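Local coordinates for protein putative monooxygenase Rv0793 (Mycobacterium tuberculosis, PDB 1Y0H) that is a putative homodimeric monooxygenase that might take part in antibiotic biosynthesis or scavenge reactive oxygen species, at residues A7-F12 / T92-L97; R40-Y45 / L55-R60. All coordinates share one frame; numbering follows the deposited sequence.

In the fold
Both contacts lie in the four-stranded antiparallel sheet of a ferredoxin-like fold, whose order across the sheet is 39-47, 53-59, 6-12, 90-96. Contact 1 joins the first and last strands of the chain. Contact 2 is the hairpin of strands 39-47 and 53-59, and it falls, in sequence, inside the span that contact 1 closes. Their centres are about 9 Å apart, because strands 6-12 and 53-59 are neighbours: Val8 N lies 2.8 Å from Glu57 O, a probable hydrogen bond, and Ile9 CG1 packs on Phe56 CD2. Together they account for both outer strands, each of which pairs with a strand of the second subunit, so the sheet continues through the homodimer.

Contact 1 of 2, residues A7-F12 / T92-L97; sequences AVIARF and TVLAPL
Leu94 and Ala7 face each other as an antiparallel hydrogen-bonded pair, with Ala7 N bound to Leu94 O at 2.9 Å and Leu94 N to Ala7 O at 2.8 Å. Two residues further along, Ile9 and Thr92 repeat the pattern through Ile9 N to Thr92 O (2.9 Å) and Thr92 N to Ile9 O (2.8 Å). The axes of segments 7-12 and 92-96 make 150°, antiparallel with an evident twist. Ala7, Ile9, Thr92 and Leu94 all point to one face of the sheet. There the methyl of Ala7 sits 4.2 Å from Leu94 CB, while the branched end of Leu94 reaches diagonally to the next pair: its CD1 touches Ile9 CD1 at 3.6 Å. Ile9 meets it because CG1 stands beside its own backbone N (chi1 -64°) and the chain continues extended to CD1. This joins strand 6-12, an inner strand of the ferredoxin-like sheet, to the outermost strand 90-96, whose residues Leu94 to Pro96 pair in turn with a strand of the second subunit. Tyr45 of that subunit packs on both Ala7 and Leu94, and Phe56 of the same chain lies against Ala7, which covers the Ala7 and Leu94 part of this face. At its Thr92 end a water bonds to Thr92 OG1 at 2.9 Å and, weakly, to Ile9 O. On the opposite face Val8 and Val93 form the non-hydrogen-bonded pair, and their methyls meet loosely, CG2 to CG2 4.4 Å. Leu65 and Arg69 of helix 62-69 pack on Val8 and Val93 respectively.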
ATOM      1  N   ALA A   7      -2.197  -7.677  -4.585  1.00 13.04           N
ATOM      2  CA  ALA A   7      -1.972  -6.235  -4.615  1.00 12.33           C
ATOM      3  C   ALA A   7      -0.486  -5.939  -4.851  1.00 12.47           C
ATOM      4  O   ALA A   7       0.364  -6.800  -4.695  1.00 13.04           O
ATOM      5  CB  ALA A   7      -2.475  -5.565  -3.322  1.00 12.96           C
ATOM      6  N   VAL A   8      -0.178  -4.704  -5.229  1.00 11.58           N
ATOM      7  CA  VAL A   8       1.200  -4.294  -5.433  1.00 12.52           C
ATOM      8  C   VAL A   8       1.344  -2.900  -4.855  1.00 12.14           C
ATOM      9  O   VAL A   8       0.458  -2.049  -5.033  1.00 12.64           O
ATOM     10  CB  VAL A   8       1.572  -4.231  -6.945  1.00 12.47           C
ATOM     11  CG1 VAL A   8       3.033  -3.827  -7.143  1.00 13.98           C
ATOM     12  CG2 VAL A   8       1.295  -5.560  -7.629  1.00 12.90           C
ATOM     13  N   ILE A   9       2.435  -2.687  -4.125  1.00 12.17           N
ATOM     14  CA  ILE A   9       2.834  -1.336  -3.743  1.00 12.97           C
ATOM     15  C   ILE A   9       4.081  -1.025  -4.547  1.00 11.77           C
ATOM     16  O   ILE A   9       5.029  -1.804  -4.550  1.00 12.47           O
ATOM     17  CB  ILE A   9       3.158  -1.222  -2.234  1.00 13.51           C
ATOM     18  CG1 ILE A   9       1.920  -1.505  -1.403  1.00 15.04           C
ATOM     19  CG2 ILE A   9       3.718   0.190  -1.889  1.00 13.94           C
ATOM     20  CD1 ILE A   9       2.217  -1.706   0.101  1.00 15.88           C
ATOM     21  N   ALA A  10       4.082   0.124  -5.214  1.00 10.78           N
ATOM     22  CA  ALA A  10       5.270   0.569  -5.945  1.00 10.96           C
ATOM     23  C   ALA A  10       5.611   1.956  -5.440  1.00 11.20           C
ATOM     24  O   ALA A  10       4.766   2.865  -5.483  1.00 12.15           O
ATOM     25  CB  ALA A  10       5.009   0.597  -7.439  1.00 11.51           C
ATOM     26  N   ARG A  11       6.847   2.110  -4.983  1.00 11.99           N
ATOM     27  CA  ARG A  11       7.332   3.383  -4.426  1.00 12.10           C
ATOM     28  C   ARG A  11       8.383   3.986  -5.337  1.00 11.77           C
ATOM     29  O   ARG A  11       9.327   3.295  -5.751  1.00 12.61           O
ATOM     30  CB  ARG A  11       7.914   3.173  -3.023  1.00 13.09           C
ATOM     31  CG  ARG A  11       7.012   2.363  -2.118  1.00 17.15           C
ATOM     32  CD  ARG A  11       7.497   2.362  -0.673  0.65 20.95           C
ATOM     33  NE  ARG A  11       6.612   3.208   0.128  0.65 22.42           N
ATOM     34  CZ  ARG A  11       5.848   2.786   1.133  0.65 24.10           C
ATOM     35  NH1 ARG A  11       5.069   3.651   1.751  0.65 24.59           N
ATOM     36  NH2 ARG A  11       5.865   1.518   1.542  0.65 22.71           N
ATOM     37  N   PHE A  12       8.215   5.280  -5.636  1.00 10.82           N
ATOM     38  CA  PHE A  12       9.097   5.995  -6.570  1.00 11.08           C
ATOM     39  C   PHE A  12       9.734   7.171  -5.867  1.00 11.34           C
ATOM     40  O   PHE A  12       9.035   7.969  -5.241  1.00 11.17           O
ATOM     41  CB  PHE A  12       8.318   6.531  -7.770  1.00 11.19           C
ATOM     42  CG  PHE A  12       7.500   5.492  -8.481  1.00 10.65           C
ATOM     43  CD1 PHE A  12       6.246   5.120  -7.994  1.00 11.12           C
ATOM     44  CD2 PHE A  12       7.983   4.897  -9.643  1.00 10.42           C
ATOM     45  CE1 PHE A  12       5.496   4.136  -8.658  1.00 12.48           C
ATOM     46  CE2 PHE A  12       7.235   3.936 -10.319  1.00 13.17           C
ATOM     47  CZ  PHE A  12       5.998   3.553  -9.825  1.00 12.82           C
ATOM     48  N   THR A  92       6.629  -4.102  -4.083  1.00 14.36           N
ATOM     49  CA  THR A  92       6.250  -5.228  -3.238  1.00 15.39           C
ATOM     50  C   THR A  92       4.966  -5.849  -3.724  1.00 14.55           C
ATOM     51  O   THR A  92       3.954  -5.169  -3.874  1.00 14.38           O
ATOM     52  CB  THR A  92       6.090  -4.785  -1.773  1.00 15.32           C
ATOM     53  OG1 THR A  92       7.299  -4.146  -1.347  1.00 18.93           O
ATOM     54  CG2 THR A  92       5.809  -5.985  -0.870  1.00 17.75           C
ATOM     55  N   VAL A  93       5.008  -7.155  -3.975  1.00 13.91           N
ATOM     56  CA  VAL A  93       3.783  -7.875  -4.319  1.00 14.53           C
ATOM     57  C   VAL A  93       3.174  -8.431  -3.042  1.00 14.85           C
ATOM     58  O   VAL A  93       3.894  -8.974  -2.199  1.00 15.01           O
ATOM     59  CB  VAL A  93       4.050  -8.976  -5.367  1.00 15.03           C
ATOM     60  CG1 VAL A  93       2.785  -9.811  -5.642  1.00 15.84           C
ATOM     61  CG2 VAL A  93       4.593  -8.345  -6.652  1.00 15.68           C
ATOM     62  N   LEU A  94       1.855  -8.282  -2.911  1.00 14.77           N
ATOM     63  CA  LEU A  94       1.138  -8.594  -1.678  1.00 15.66           C
ATOM     64  C   LEU A  94       0.026  -9.617  -1.868  1.00 16.06           C
ATOM     65  O   LEU A  94      -0.736  -9.550  -2.836  1.00 17.08           O
ATOM     66  CB  LEU A  94       0.542  -7.322  -1.077  1.00 15.73           C
ATOM     67  CG  LEU A  94       1.485  -6.152  -0.765  1.00 15.92           C
ATOM     68  CD1 LEU A  94       0.653  -4.916  -0.432  1.00 16.00           C
ATOM     69  CD2 LEU A  94       2.408  -6.501   0.392  1.00 16.53           C
ATOM     70  N   ALA A  95      -0.060 -10.548  -0.923  1.00 16.34           N
ATOM     71  CA  ALA A  95      -1.157 -11.518  -0.874  1.00 16.61           C
ATOM     72  C   ALA A  95      -2.126 -11.118   0.234  1.00 17.61           C
ATOM     73  O   ALA A  95      -1.712 -10.978   1.384  1.00 17.27           O
ATOM     74  CB  ALA A  95      -0.611 -12.924  -0.626  1.00 17.13           C
ATOM     75  N   PRO A  96      -3.414 -10.909  -0.108  1.00 18.18           N
ATOM     76  CA  PRO A  96      -4.394 -10.519   0.904  1.00 18.48           C
ATOM     77  C   PRO A  96      -4.506 -11.554   2.006  1.00 18.82           C
ATOM     78  O   PRO A  96      -4.467 -12.754   1.733  1.00 19.24           O
ATOM     79  CB  PRO A  96      -5.709 -10.432   0.125  1.00 18.91           C
ATOM     80  CG  PRO A  96      -5.327 -10.267  -1.292  1.00 19.49           C
ATOM     81  CD  PRO A  96      -4.010 -10.988  -1.454  1.00 18.58           C
ATOM     82  N   LEU A  97      -4.582 -11.078   3.244  1.00 19.20           N
ATOM     83  CA  LEU A  97      -4.909 -11.920   4.385  1.00 19.53           C
ATOM     84  C   LEU A  97      -6.327 -11.567   4.849  1.00 20.08           C
ATOM     85  O   LEU A  97      -7.140 -12.454   5.137  1.00 20.64           O
ATOM     86  CB  LEU A  97      -3.889 -11.734   5.516  1.00 19.74           C
ATOM     87  CG  LEU A  97      -2.430 -12.146   5.286  1.00 19.99           C
ATOM     88  CD1 LEU A  97      -1.641 -11.972   6.571  1.00 20.82           C
ATOM     89  CD2 LEU A  97      -2.290 -13.582   4.784  1.00 21.80           C
TER
HETATM   90  O   HOH W   1       7.296  -1.299  -2.073  1.00 16.18           O

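Contact 2 of 2, residues R40-Y45 / L55-R60; sequences RSYDLY and LFERYR. With ACT (acetate ion), chain C.
In the beta hairpin of strands 39-47 and 53-59 of the ferredoxin-like sheet, segments 41-45 and 55-59 run antiparallel at 178°; a classic beta bulge lies at the Arg40 end of the pairing, where Arg40 N (2.8 Å) and Ser41 N (3.1 Å) both reach Arg58 O. The extended Arg40 side chain crosses that of Arg58, whose CD lies over one face of the Arg40 guanidinium; Arg40 NH2 is hydrogen-bonded to Ala100 O. Arg58 NH2 donates to Ser41 OG at 3.1 Å, in the guanidinium plane at its edge. Phe56 CE1 lies 3.5 Å above the centre of that Arg58 plane. Ser41 OG, held between its backbone N and carbonyl carbon (chi1 63°), donates to a water bonded to Asp43 OD2 and Phe56 O. Arg58 NE forms a salt bridge with Glu99 of its own chain and NH1 one with Asp43 of the second subunit.

On the other face, Leu55 CD2 makes a CH-pi contact over one face of the Tyr42 ring, offset toward its rim, 4.1 Å from the centroid and 25° off the normal, with Glu57 CG alongside, 3.5 Å from Tyr42 CD2. Tyr59 OH donates to Glu57 OE1 at 2.8 Å. Tyr42 OH donates to acetate O at 2.8 Å; His68 also binds this ion, probably from the crystallisation liquor. Met29 and Thr33 of helix 19-35 pack on Tyr42, helix 62-69 lies against Glu57 and Tyr59, and strand 6-12 flanks strand 53-59.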
ATOM      1  N   ARG A  40      -8.610  -4.339 -10.276  1.00 11.95           N
ATOM      2  CA  ARG A  40      -9.616  -3.900  -9.316  1.00 12.17           C
ATOM      3  C   ARG A  40      -9.434  -2.422  -8.941  1.00 11.90           C
ATOM      4  O   ARG A  40     -10.403  -1.669  -8.885  1.00 12.39           O
ATOM      5  CB  ARG A  40      -9.606  -4.772  -8.064  1.00 12.51           C
ATOM      6  CG  ARG A  40     -10.381  -4.150  -6.928  1.00 14.82           C
ATOM      7  CD  ARG A  40     -10.423  -5.041  -5.731  1.00 18.15           C
ATOM      8  NE  ARG A  40     -10.917  -4.312  -4.567  1.00 21.67           N
ATOM      9  CZ  ARG A  40     -11.201  -4.882  -3.401  1.00 23.61           C
ATOM     10  NH1 ARG A  40     -11.058  -6.197  -3.248  1.00 24.34           N
ATOM     11  NH2 ARG A  40     -11.650  -4.145  -2.394  1.00 24.61           N
ATOM     12  N   SER A  41      -8.202  -2.020  -8.662  1.00 11.35           N
ATOM     13  CA  SER A  41      -7.912  -0.602  -8.416  1.00 11.95           C
ATOM     14  C   SER A  41      -6.464  -0.253  -8.749  1.00 11.66           C
ATOM     15  O   SER A  41      -5.605  -1.122  -8.822  1.00 11.58           O
ATOM     16  CB  SER A  41      -8.244  -0.232  -6.963  1.00 12.77           C
ATOM     17  OG  SER A  41      -7.448  -0.951  -6.054  1.00 15.72           O
ATOM     18  N   TYR A  42      -6.219   1.033  -8.960  1.00 11.36           N
ATOM     19  CA  TYR A  42      -4.886   1.534  -9.292  1.00 11.20           C
ATOM     20  C   TYR A  42      -4.902   3.001  -8.901  1.00 12.34           C
ATOM     21  O   TYR A  42      -5.476   3.825  -9.609  1.00 12.69           O
ATOM     22  CB  TYR A  42      -4.667   1.354 -10.792  1.00 11.64           C
ATOM     23  CG  TYR A  42      -3.270   1.574 -11.317  1.00 11.07           C
ATOM     24  CD1 TYR A  42      -2.912   2.786 -11.922  1.00 12.17           C
ATOM     25  CD2 TYR A  42      -2.317   0.551 -11.270  1.00 12.21           C
ATOM     26  CE1 TYR A  42      -1.633   2.981 -12.453  1.00 13.11           C
ATOM     27  CE2 TYR A  42      -1.027   0.748 -11.805  1.00 13.45           C
ATOM     28  CZ  TYR A  42      -0.704   1.964 -12.389  1.00 12.94           C
ATOM     29  OH  TYR A  42       0.545   2.159 -12.915  1.00 14.14           O
ATOM     30  N   ASP A  43      -4.300   3.307  -7.754  1.00 11.91           N
ATOM     31  CA  ASP A  43      -4.410   4.637  -7.142  1.00 12.67           C
ATOM     32  C   ASP A  43      -3.036   5.238  -6.851  1.00 11.81           C
ATOM     33  O   ASP A  43      -2.143   4.556  -6.375  1.00 11.53           O
ATOM     34  CB  ASP A  43      -5.244   4.560  -5.854  1.00 13.46           C
ATOM     35  CG  ASP A  43      -6.669   4.111  -6.114  1.00 14.71           C
ATOM     36  OD1 ASP A  43      -7.285   4.628  -7.065  1.00 15.22           O
ATOM     37  OD2 ASP A  43      -7.169   3.245  -5.366  1.00 18.76           O
ATOM     38  N   LEU A  44      -2.905   6.535  -7.113  1.00 11.10           N
ATOM     39  CA  LEU A  44      -1.636   7.237  -6.955  1.00 11.89           C
ATOM     40  C   LEU A  44      -1.679   8.180  -5.757  1.00 11.58           C
ATOM     41  O   LEU A  44      -2.629   8.943  -5.591  1.00 11.10           O
ATOM     42  CB  LEU A  44      -1.331   8.068  -8.206  1.00 12.73           C
ATOM     43  CG  LEU A  44      -0.055   8.910  -8.213  1.00 13.59           C
ATOM     44  CD1 LEU A  44       1.213   8.072  -8.058  1.00 13.91           C
ATOM     45  CD2 LEU A  44      -0.007   9.710  -9.508  1.00 13.17           C
ATOM     46  N   TYR A  45      -0.621   8.124  -4.954  1.00 11.93           N
ATOM     47  CA  TYR A  45      -0.463   8.960  -3.767  1.00 12.48           C
ATOM     48  C   TYR A  45       0.903   9.615  -3.751  1.00 13.27           C
ATOM     49  O   TYR A  45       1.813   9.185  -4.463  1.00 12.33           O
ATOM     50  CB  TYR A  45      -0.550   8.103  -2.504  1.00 13.03           C
ATOM     51  CG  TYR A  45      -1.796   7.273  -2.405  1.00 13.74           C
ATOM     52  CD1 TYR A  45      -1.866   6.003  -2.987  1.00 13.37           C
ATOM     53  CD2 TYR A  45      -2.899   7.746  -1.710  1.00 12.60           C
ATOM     54  CE1 TYR A  45      -3.025   5.245  -2.892  1.00 14.05           C
ATOM     55  CE2 TYR A  45      -4.050   7.004  -1.610  1.00 14.98           C
ATOM     56  CZ  TYR A  45      -4.103   5.757  -2.204  1.00 14.41           C
ATOM     57  OH  TYR A  45      -5.249   5.016  -2.102  1.00 16.66           O
ATOM     58  N   LEU A  55       2.208   4.066  -5.768  1.00 11.10           N
ATOM     59  CA  LEU A  55       1.034   3.436  -6.386  1.00 11.76           C
ATOM     60  C   LEU A  55       0.589   2.299  -5.507  1.00 12.07           C
ATOM     61  O   LEU A  55       1.411   1.502  -5.053  1.00 11.86           O
ATOM     62  CB  LEU A  55       1.351   2.884  -7.789  1.00 12.16           C
ATOM     63  CG  LEU A  55       1.385   3.898  -8.929  1.00 13.30           C
ATOM     64  CD1 LEU A  55       2.067   3.228 -10.109  1.00 15.38           C
ATOM     65  CD2 LEU A  55      -0.017   4.376  -9.326  1.00 13.35           C
ATOM     66  N   PHE A  56      -0.714   2.243  -5.240  1.00 11.40           N
ATOM     67  CA  PHE A  56      -1.294   1.033  -4.684  1.00 12.68           C
ATOM     68  C   PHE A  56      -2.185   0.420  -5.754  1.00 12.56           C
ATOM     69  O   PHE A  56      -3.083   1.075  -6.266  1.00 12.75           O
ATOM     70  CB  PHE A  56      -2.083   1.309  -3.401  1.00 12.72           C
ATOM     71  CG  PHE A  56      -2.411   0.061  -2.643  1.00 15.54           C
ATOM     72  CD1 PHE A  56      -3.681  -0.491  -2.696  1.00 17.29           C
ATOM     73  CD2 PHE A  56      -1.437  -0.577  -1.901  1.00 18.78           C
ATOM     74  CE1 PHE A  56      -3.977  -1.672  -2.000  1.00 18.96           C
ATOM     75  CE2 PHE A  56      -1.721  -1.761  -1.202  1.00 20.14           C
ATOM     76  CZ  PHE A  56      -2.998  -2.306  -1.267  1.00 17.57           C
ATOM     77  N   GLU A  57      -1.923  -0.844  -6.074  1.00 12.79           N
ATOM     78  CA  GLU A  57      -2.584  -1.536  -7.176  1.00 13.35           C
ATOM     79  C   GLU A  57      -3.203  -2.825  -6.667  1.00 12.78           C
ATOM     80  O   GLU A  57      -2.610  -3.519  -5.848  1.00 12.82           O
ATOM     81  CB  GLU A  57      -1.559  -1.901  -8.251  1.00 13.29           C
ATOM     82  CG  GLU A  57      -0.548  -0.815  -8.533  1.00 14.86           C
ATOM     83  CD  GLU A  57       0.597  -1.252  -9.423  1.00 16.03           C
ATOM     84  OE1 GLU A  57       0.466  -2.257 -10.182  1.00 16.95           O
ATOM     85  OE2 GLU A  57       1.639  -0.557  -9.367  1.00 18.83           O
ATOM     86  N   ARG A  58      -4.405  -3.125  -7.150  1.00 11.90           N
ATOM     87  CA  ARG A  58      -5.079  -4.373  -6.805  1.00 11.78           C
ATOM     88  C   ARG A  58      -5.554  -5.050  -8.080  1.00 11.48           C
ATOM     89  O   ARG A  58      -6.195  -4.413  -8.910  1.00 11.30           O
ATOM     90  CB  ARG A  58      -6.302  -4.086  -5.931  1.00 11.93           C
ATOM     91  CG  ARG A  58      -6.033  -3.638  -4.509  1.00 14.18           C
ATOM     92  CD  ARG A  58      -7.408  -3.425  -3.859  1.00 17.90           C
ATOM     93  NE  ARG A  58      -7.365  -2.986  -2.469  1.00 23.11           N
ATOM     94  CZ  ARG A  58      -7.502  -1.726  -2.074  1.00 24.51           C
ATOM     95  NH1 ARG A  58      -7.452  -1.434  -0.784  1.00 26.58           N
ATOM     96  NH2 ARG A  58      -7.676  -0.756  -2.967  1.00 26.15           N
ATOM     97  N   TYR A  59      -5.268  -6.349  -8.191  1.00 10.91           N
ATOM     98  CA  TYR A  59      -5.601  -7.158  -9.362  1.00 11.78           C
ATOM     99  C   TYR A  59      -6.458  -8.330  -8.935  1.00 11.34           C
ATOM    100  O   TYR A  59      -6.319  -8.842  -7.830  1.00 12.01           O
ATOM    101  CB  TYR A  59      -4.329  -7.616 -10.092  1.00 11.42           C
ATOM    102  CG  TYR A  59      -3.563  -6.420 -10.593  1.00 11.52           C
ATOM    103  CD1 TYR A  59      -3.911  -5.799 -11.789  1.00 13.68           C
ATOM    104  CD2 TYR A  59      -2.523  -5.876  -9.839  1.00 13.03           C
ATOM    105  CE1 TYR A  59      -3.232  -4.652 -12.236  1.00 12.56           C
ATOM    106  CE2 TYR A  59      -1.840  -4.727 -10.280  1.00 12.12           C
ATOM    107  CZ  TYR A  59      -2.215  -4.125 -11.475  1.00 13.82           C
ATOM    108  OH  TYR A  59      -1.547  -2.997 -11.915  1.00 13.73           O
ATOM    109  N   ARG A  60      -7.343  -8.748  -9.828  1.00 11.42           N
ATOM    110  CA  ARG A  60      -8.288  -9.808  -9.523  1.00 12.00           C
ATOM    111  C   ARG A  60      -7.599 -11.168  -9.397  1.00 11.66           C
ATOM    112  O   ARG A  60      -8.147 -12.086  -8.795  1.00 12.52           O
ATOM    113  CB  ARG A  60      -9.406  -9.837 -10.573  1.00 12.81           C
ATOM    114  CG  ARG A  60     -10.093  -8.473 -10.701  1.00 15.55           C
ATOM    115  CD  ARG A  60     -11.509  -8.516 -11.271  1.00 21.64           C
ATOM    116  NE  ARG A  60     -12.285  -7.406 -10.708  1.00 25.98           N
ATOM    117  CZ  ARG A  60     -12.295  -6.159 -11.179  1.00 27.12           C
ATOM    118  NH1 ARG A  60     -11.589  -5.829 -12.253  1.00 27.69           N
ATOM    119  NH2 ARG A  60     -13.026  -5.236 -10.572  1.00 28.18           N
TER
HETATM  120  C   ACT C 301       3.034   0.024 -12.296  1.00 20.44           C
HETATM  121  O   ACT C 301       1.940  -0.219 -12.845  1.00 19.69           O
HETATM  122  OXT ACT C 301       3.456  -0.816 -11.461  1.00 21.20           O
HETATM  123  CH3 ACT C 301       3.791   1.272 -12.624  1.00 20.19           C
HETATM  124  O   HOH W   2      -5.696   0.722  -5.163  1.00 17.66           O